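Lin2111 protein (Listeria innocua, PDB 3EDP) is of unknown function but, as a member of the GntR family with a UTRA domain, probably binds DNA and regulates transcription. Local coordinates at residues M33-E36 with T37-Q40; L166-G170 with K171-F175; D152-A155 with K156-Q159. All coordinates share one frame; numbering follows the deposited sequence.

Contact 1 of 3, residues M33-E36 with T37-Q40; sequences MPNE and TALQ
Leu-39 packs back against the turn that leads into its own helix: its CG lies 3.3 Å from the carbonyl oxygen Asn-35 O, and its amide N donates to that same oxygen over 3.0 Å. The donor lies in the carbonyl plane, and the bond is the first regular i to i+4 link of helix 36-42. Glu-36 provides the next one, its O receiving Gln-40 N at 3.0 Å, while CG of Gln-40 rests alongside that oxygen. The glutamate side chain itself runs extended away from this turn, and its OE2 forms a salt bridge with Arg-65 NE; the side chain also touches Ile-50 and Leu-71.

Asn-35 closes the open end of the helix. Its CG sits between the backbone N and carbonyl carbon (chi1 79°), which folds OD1 back over the first turn to accept Ala-38 N at 3.0 Å. The N-H points fairly straight at the oxygen (160°), but the donor stands above the amide plane. The side chain of Thr-37 runs beside that of Asn-35 in the same direction.

Apolar contacts accompany the cap. Pro-34 CB meets Ala-38 CB at 3.8 Å, and the selenomethionine Met-33 crosses Leu-39 at about a right angle, its CE 4.2 Å from CD1. Leu-39 continues inward onto Ile-50 of helix 47-59 and Leu-71 of strand 70-73. This is a classical asparagine N-cap, here starting the helix that precedes helix 47-59 in the winged helix-turn-helix domain of a GntR-family protein.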
loop_
_atom_site.group_PDB
_atom_site.type_symbol
_atom_site.label_atom_id
_atom_site.label_comp_id
_atom_site.label_asym_id
_atom_site.label_seq_id
_atom_site.Cartn_x
_atom_site.Cartn_y
_atom_site.Cartn_z
HETATM N N MSE A 33 -10.987 8.829 -30.306
HETATM C CA MSE A 33 -11.574 8.745 -31.641
HETATM C C MSE A 33 -11.985 10.134 -32.135
HETATM O O MSE A 33 -11.976 11.098 -31.362
HETATM C CB MSE A 33 -12.774 7.793 -31.637
HETATM C CG MSE A 33 -13.925 8.258 -30.772
HETATM SE SE MSE A 33 -15.467 7.074 -30.888
HETATM C CE MSE A 33 -16.172 7.647 -32.612
ATOM N N PRO A 34 -12.343 10.247 -33.427
ATOM C CA PRO A 34 -12.758 11.551 -33.965
ATOM C C PRO A 34 -13.905 12.114 -33.149
ATOM O O PRO A 34 -14.775 11.352 -32.727
ATOM C CB PRO A 34 -13.248 11.204 -35.376
ATOM C CG PRO A 34 -12.510 9.953 -35.733
ATOM C CD PRO A 34 -12.415 9.184 -34.444
ATOM N N ASN A 35 -13.910 13.418 -32.902
ATOM C CA ASN A 35 -15.022 13.985 -32.156
ATOM C C ASN A 35 -16.266 14.088 -33.047
ATOM O O ASN A 35 -16.234 13.699 -34.229
ATOM C CB ASN A 35 -14.645 15.332 -31.537
ATOM C CG ASN A 35 -14.679 16.466 -32.531
ATOM O OD1 ASN A 35 -14.317 16.305 -33.698
ATOM N ND2 ASN A 35 -15.108 17.638 -32.067
ATOM N N GLU A 36 -17.362 14.605 -32.501
ATOM C CA GLU A 36 -18.606 14.629 -33.265
ATOM C C GLU A 36 -18.517 15.524 -34.506
ATOM O O GLU A 36 -19.129 15.223 -35.530
ATOM C CB GLU A 36 -19.807 14.987 -32.383
ATOM C CG GLU A 36 -20.054 13.949 -31.294
ATOM C CD GLU A 36 -21.267 14.250 -30.426
ATOM O OE1 GLU A 36 -22.324 14.648 -30.967
ATOM O OE2 GLU A 36 -21.163 14.073 -29.193
ATOM N N THR A 37 -17.750 16.608 -34.420
ATOM C CA THR A 37 -17.579 17.493 -35.573
ATOM C C THR A 37 -16.826 16.778 -36.705
ATOM O O THR A 37 -17.217 16.852 -37.880
ATOM C CB THR A 37 -16.864 18.809 -35.200
ATOM O OG1 THR A 37 -17.647 19.524 -34.235
ATOM C CG2 THR A 37 -16.660 19.698 -36.439
ATOM N N ALA A 38 -15.760 16.069 -36.352
ATOM C CA ALA A 38 -14.994 15.326 -37.349
ATOM C C ALA A 38 -15.867 14.250 -37.979
ATOM O O ALA A 38 -15.757 13.975 -39.178
ATOM C CB ALA A 38 -13.735 14.703 -36.727
ATOM N N LEU A 39 -16.744 13.658 -37.170
ATOM C CA LEU A 39 -17.693 12.656 -37.652
ATOM C C LEU A 39 -18.647 13.247 -38.689
ATOM O O LEU A 39 -18.976 12.588 -39.674
ATOM C CB LEU A 39 -18.478 12.027 -36.493
ATOM C CG LEU A 39 -17.699 11.042 -35.599
ATOM C CD1 LEU A 39 -18.517 10.590 -34.378
ATOM C CD2 LEU A 39 -17.231 9.840 -36.392
ATOM N N GLN A 40 -19.081 14.487 -38.473
ATOM C CA GLN A 40 -19.919 15.180 -39.451
ATOM C C GLN A 40 -19.221 15.248 -40.806
ATOM O O GLN A 40 -19.844 15.047 -41.844
ATOM C CB GLN A 40 -20.271 16.589 -38.989
ATOM C CG GLN A 40 -21.234 16.644 -37.813
ATOM C CD GLN A 40 -21.349 18.046 -37.245
ATOM O OE1 GLN A 40 -21.505 19.014 -37.983
ATOM N NE2 GLN A 40 -21.258 18.160 -35.930
#

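Contact 2 of 3, residues L166-G170 with K171-F175; sequences LVNSG and KYKLF
Leu-174 points its CB back toward residues 166-170, and its alpha carbon comes within 5.2 Å of that of Asn-168, so the chain nearly returns to the end of helix 163-167 after a short loop. This is the compact side of the contact. Val-167 and Leu-174 are both buried and both pack on Phe-209 of strand 201-211; Val-167 also reaches Ile-217 and Ala-218 of strand 215-225.

One water bridges three backbone groups of the loop. It donates to Val-167 O at 2.7 Å and to Tyr-172 O at 2.6 Å, and accepts from Gly-170 N at 2.7 Å. The two carbonyls, whose oxygens lie 4.4 Å apart, are thus joined through the water, and Val-167 O is gripped a second time by the hydroxyl of Tyr-150. At the helix end, Leu-166 O takes two donors from one residue: Ser-169 N at 3.0 Å and Ser-169 OG at 2.8 Å. The serine hydroxyl is brought round to that carbonyl by a chi1 of 82°, with CB directed away from the returning chain.

The outer side is looser. Lys-171 and Lys-173 are exposed, and Lys-173 lies obliquely across Asn-168. Lys-171 is fully extended and lays CG over one face of the Tyr-172 ring, 3.8 Å above its plane and toward the rim; that ring also packs on Met-215 and Ile-217. Residues 166-169 thus form a type I turn that closes helix 163-167, followed by a water-bridged connection into strand 176-185, outermost within this chain in the UTRA-domain sheet.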
loop_
_atom_site.group_PDB
_atom_site.type_symbol
_atom_site.label_atom_id
_atom_site.label_comp_id
_atom_site.label_asym_id
_atom_site.label_seq_id
_atom_site.Cartn_x
_atom_site.Cartn_y
_atom_site.Cartn_z
ATOM N N LEU A 166 0.425 -0.933 -11.627
ATOM C CA LEU A 166 -0.624 -0.326 -12.452
ATOM C C LEU A 166 -0.843 1.145 -12.074
ATOM O O LEU A 166 -0.928 2.019 -12.941
ATOM C CB LEU A 166 -1.944 -1.099 -12.319
ATOM C CG LEU A 166 -3.149 -0.480 -13.046
ATOM C CD1 LEU A 166 -2.886 -0.431 -14.533
ATOM C CD2 LEU A 166 -4.441 -1.241 -12.768
ATOM N N VAL A 167 -0.932 1.414 -10.774
ATOM C CA VAL A 167 -1.170 2.774 -10.294
ATOM C C VAL A 167 -0.005 3.696 -10.651
ATOM O O VAL A 167 -0.178 4.894 -10.865
ATOM C CB VAL A 167 -1.413 2.811 -8.774
ATOM C CG1 VAL A 167 -1.412 4.239 -8.282
ATOM C CG2 VAL A 167 -2.732 2.133 -8.430
ATOM N N ASN A 168 1.178 3.110 -10.740
ATOM C CA ASN A 168 2.388 3.856 -11.046
ATOM C C ASN A 168 2.572 4.085 -12.545
ATOM O O ASN A 168 3.506 4.761 -12.967
ATOM C CB ASN A 168 3.589 3.086 -10.504
ATOM C CG ASN A 168 4.784 3.955 -10.301
ATOM O OD1 ASN A 168 5.900 3.585 -10.658
ATOM N ND2 ASN A 168 4.568 5.127 -9.729
ATOM N N SER A 169 1.676 3.525 -13.351
ATOM C CA SER A 169 1.909 3.447 -14.791
ATOM C C SER A 169 1.323 4.609 -15.614
ATOM O O SER A 169 1.451 4.635 -16.836
ATOM C CB SER A 169 1.377 2.111 -15.332
ATOM O OG SER A 169 -0.017 2.190 -15.565
ATOM N N GLY A 170 0.670 5.559 -14.956
ATOM C CA GLY A 170 0.072 6.677 -15.665
ATOM C C GLY A 170 0.974 7.902 -15.722
ATOM O O GLY A 170 2.201 7.794 -15.719
ATOM N N LYS A 171 0.350 9.075 -15.776
ATOM C CA LYS A 171 1.055 10.351 -15.887
ATOM C C LYS A 171 2.011 10.628 -14.718
ATOM O O LYS A 171 3.120 11.108 -14.920
ATOM C CB LYS A 171 0.020 11.477 -15.988
ATOM C CG LYS A 171 0.554 12.829 -16.408
ATOM C CD LYS A 171 -0.606 13.781 -16.691
ATOM C CE LYS A 171 -0.130 15.210 -16.886
ATOM N NZ LYS A 171 -1.280 16.150 -16.989
ATOM N N TYR A 172 1.574 10.322 -13.499
ATOM C CA TYR A 172 2.328 10.661 -12.301
ATOM C C TYR A 172 2.882 9.434 -11.596
ATOM O O TYR A 172 2.389 8.327 -11.765
ATOM C CB TYR A 172 1.459 11.455 -11.327
ATOM C CG TYR A 172 1.007 12.784 -11.865
ATOM C CD1 TYR A 172 1.820 13.906 -11.773
ATOM C CD2 TYR A 172 -0.238 12.922 -12.470
ATOM C CE1 TYR A 172 1.407 15.131 -12.273
ATOM C CE2 TYR A 172 -0.661 14.141 -12.971
ATOM C CZ TYR A 172 0.165 15.241 -12.870
ATOM O OH TYR A 172 -0.256 16.453 -13.367
ATOM N N LYS A 173 3.918 9.647 -10.796
ATOM C CA LYS A 173 4.548 8.563 -10.054
ATOM C C LYS A 173 3.861 8.411 -8.697
ATOM O O LYS A 173 3.447 9.398 -8.087
ATOM C CB LYS A 173 6.052 8.845 -9.913
ATOM C CG LYS A 173 6.746 8.160 -8.747
ATOM C CD LYS A 173 6.866 6.656 -8.948
ATOM C CE LYS A 173 7.406 5.968 -7.696
ATOM N NZ LYS A 173 6.966 4.546 -7.593
ATOM N N LEU A 174 3.693 7.174 -8.250
ATOM C CA LEU A 174 3.155 6.919 -6.921
ATOM C C LEU A 174 4.137 7.443 -5.876
ATOM O O LEU A 174 5.336 7.198 -5.974
ATOM C CB LEU A 174 2.934 5.424 -6.711
ATOM C CG LEU A 174 2.518 5.033 -5.294
ATOM C CD1 LEU A 174 1.258 5.784 -4.886
ATOM C CD2 LEU A 174 2.306 3.532 -5.202
ATOM N N PHE A 175 3.628 8.157 -4.879
ATOM C CA PHE A 175 4.485 8.724 -3.836
ATOM C C PHE A 175 4.053 8.314 -2.432
ATOM O O PHE A 175 4.889 8.046 -1.573
ATOM C CB PHE A 175 4.512 10.251 -3.934
ATOM C CG PHE A 175 5.209 10.920 -2.777
ATOM C CD1 PHE A 175 6.583 10.824 -2.633
ATOM C CD2 PHE A 175 4.490 11.633 -1.831
ATOM C CE1 PHE A 175 7.226 11.431 -1.561
ATOM C CE2 PHE A 175 5.135 12.253 -0.759
ATOM C CZ PHE A 175 6.493 12.147 -0.626
HETATM O O HOH W 1 0.376 6.873 -12.572
#

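Contact 3 of 3, residues D152-A155 with K156-Q159; sequences DLQA and KDFQ
Asp-157 and Gln-154 are joined by a reciprocal pair of hydrogen bonds. The carboxylate oxygen Asp-157 OD2 accepts Gln-154 N at 2.8 Å through its anti lone pair, and Asp-157 N returns a bond of 2.9 Å to Gln-154 O. With CG beside its own backbone N (chi1 -65°), the aspartate folds its carboxylate back to the amide of Gln-154, just ahead of the 3-10 turn. The following link, Phe-158 N to Ala-155 O, is 3.1 Å long with a nearly straight N-H (161°). In both backbone bonds the donor stands well above the carbonyl plane, consistent with the tight i to i+3 turn.

Farther out, the side chains of Gln-154 and Lys-156 run side by side in the same direction, with OE1 in van der Waals contact with the lysine CE at 3.3 Å. The amide oxygen OE1 is hydrogen-bonded to Lys-28, a residue of the GntR family region. Lys-156 itself touches Glu-84 of helix 79-86.

The inner side is built round the Phe-158 ring. Leu-153 crosses it at about a right angle and sets CD2 over one ring face in a CH-pi contact, 3.8 Å from the centroid and displaced toward the rim, while its CB comes within 3.4 Å of CE2. The oxygens of Gln-154 and Ala-155 lie near the ring edge. Tyr-126 and Phe-104 meet the same ring at steep angles, and Met-85 packs on it from helix 79-86. Phe-158 is the centre of an inverse gamma turn, closed by a weak Gln-159 N to Asp-157 O bond, so the segment combines a 3-10 turn with a gamma turn in the loop between strand 137-146 and helix 163-167 of the UTRA domain.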
loop_
_atom_site.group_PDB
_atom_site.type_symbol
_atom_site.label_atom_id
_atom_site.label_comp_id
_atom_site.label_asym_id
_atom_site.label_seq_id
_atom_site.Cartn_x
_atom_site.Cartn_y
_atom_site.Cartn_z
ATOM N N ASP A 152 -2.753 7.624 -21.662
ATOM C CA ASP A 152 -2.116 6.889 -22.751
ATOM C C ASP A 152 -2.302 5.373 -22.698
ATOM O O ASP A 152 -1.875 4.657 -23.605
ATOM C CB ASP A 152 -0.626 7.242 -22.821
ATOM C CG ASP A 152 -0.391 8.719 -23.092
ATOM O OD1 ASP A 152 -1.077 9.277 -23.979
ATOM O OD2 ASP A 152 0.475 9.320 -22.420
ATOM N N LEU A 153 -2.941 4.884 -21.643
ATOM C CA LEU A 153 -3.142 3.450 -21.488
ATOM C C LEU A 153 -4.224 2.917 -22.427
ATOM O O LEU A 153 -5.332 3.443 -22.464
ATOM C CB LEU A 153 -3.519 3.119 -20.041
ATOM C CG LEU A 153 -2.393 3.026 -19.009
ATOM C CD1 LEU A 153 -1.686 4.358 -18.861
ATOM C CD2 LEU A 153 -2.950 2.561 -17.671
ATOM N N GLN A 154 -3.898 1.875 -23.183
ATOM C CA GLN A 154 -4.917 1.115 -23.902
ATOM C C GLN A 154 -5.418 -0.004 -22.992
ATOM O O GLN A 154 -4.863 -0.217 -21.911
ATOM C CB GLN A 154 -4.351 0.543 -25.200
ATOM C CG GLN A 154 -3.785 1.613 -26.118
ATOM C CD GLN A 154 -3.048 1.036 -27.308
ATOM O OE1 GLN A 154 -3.312 -0.092 -27.732
ATOM N NE2 GLN A 154 -2.116 1.810 -27.856
ATOM N N ALA A 155 -6.461 -0.713 -23.424
ATOM C CA ALA A 155 -7.066 -1.777 -22.626
ATOM C C ALA A 155 -6.042 -2.787 -22.098
ATOM O O ALA A 155 -6.056 -3.134 -20.917
ATOM C CB ALA A 155 -8.156 -2.489 -23.421
ATOM N N LYS A 156 -5.160 -3.248 -22.980
ATOM C CA LYS A 156 -4.169 -4.260 -22.632
ATOM C C LYS A 156 -3.109 -3.765 -21.640
ATOM O O LYS A 156 -2.337 -4.559 -21.105
ATOM C CB LYS A 156 -3.486 -4.781 -23.896
ATOM C CG LYS A 156 -2.952 -3.690 -24.801
ATOM C CD LYS A 156 -2.607 -4.249 -26.179
ATOM C CE LYS A 156 -2.257 -3.144 -27.165
ATOM N NZ LYS A 156 -1.064 -2.368 -26.731
ATOM N N ASP A 157 -3.061 -2.455 -21.409
ATOM C CA ASP A 157 -2.096 -1.889 -20.479
ATOM C C ASP A 157 -2.587 -1.950 -19.040
ATOM O O ASP A 157 -1.807 -1.778 -18.110
ATOM C CB ASP A 157 -1.775 -0.446 -20.866
ATOM C CG ASP A 157 -1.080 -0.351 -22.210
ATOM O OD1 ASP A 157 -0.110 -1.113 -22.417
ATOM O OD2 ASP A 157 -1.525 0.457 -23.058
ATOM N N PHE A 158 -3.881 -2.191 -18.858
ATOM C CA PHE A 158 -4.441 -2.238 -17.513
ATOM C C PHE A 158 -4.213 -3.604 -16.873
ATOM O O PHE A 158 -5.158 -4.305 -16.489
ATOM C CB PHE A 158 -5.925 -1.851 -17.520
ATOM C CG PHE A 158 -6.163 -0.405 -17.841
ATOM C CD1 PHE A 158 -6.333 0.527 -16.830
ATOM C CD2 PHE A 158 -6.190 0.030 -19.158
ATOM C CE1 PHE A 158 -6.538 1.865 -17.132
ATOM C CE2 PHE A 158 -6.400 1.359 -19.461
ATOM C CZ PHE A 158 -6.570 2.279 -18.449
ATOM N N GLN A 159 -2.942 -3.984 -16.777
ATOM C CA GLN A 159 -2.577 -5.240 -16.133
ATOM C C GLN A 159 -2.861 -5.132 -14.645
ATOM O O GLN A 159 -2.478 -4.150 -14.007
ATOM C CB GLN A 159 -1.104 -5.570 -16.388
ATOM C CG GLN A 159 -0.746 -5.568 -17.873
ATOM C CD GLN A 159 0.670 -6.064 -18.143
ATOM O OE1 GLN A 159 1.553 -5.968 -17.287
ATOM N NE2 GLN A 159 0.889 -6.598 -19.337
#

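Chain order is contact 1, contact 3, contact 2. Contact 1 belongs to the GntR-family region, at the start of helix 36-42; the other two lie in the UTRA domain, on the connection from strand 137-146 through helix 163-167 to strand 176-185. Contacts 2 and 3 have centres about 13 Å apart and touch, Leu-166 packing on Phe-158 and Gln-159, and Ser-169 on Leu-153. Contact 1 stands apart, about 23 Å from contact 3 and 31 Å from contact 2, centre to centre. Lys-28 meets contact 3 from the GntR region, and the backbone O of Phe-175 accepts a hydrogen bond from Asn-162 of the second subunit, so this connection faces the probable DNA-binding domain and the dimer partner.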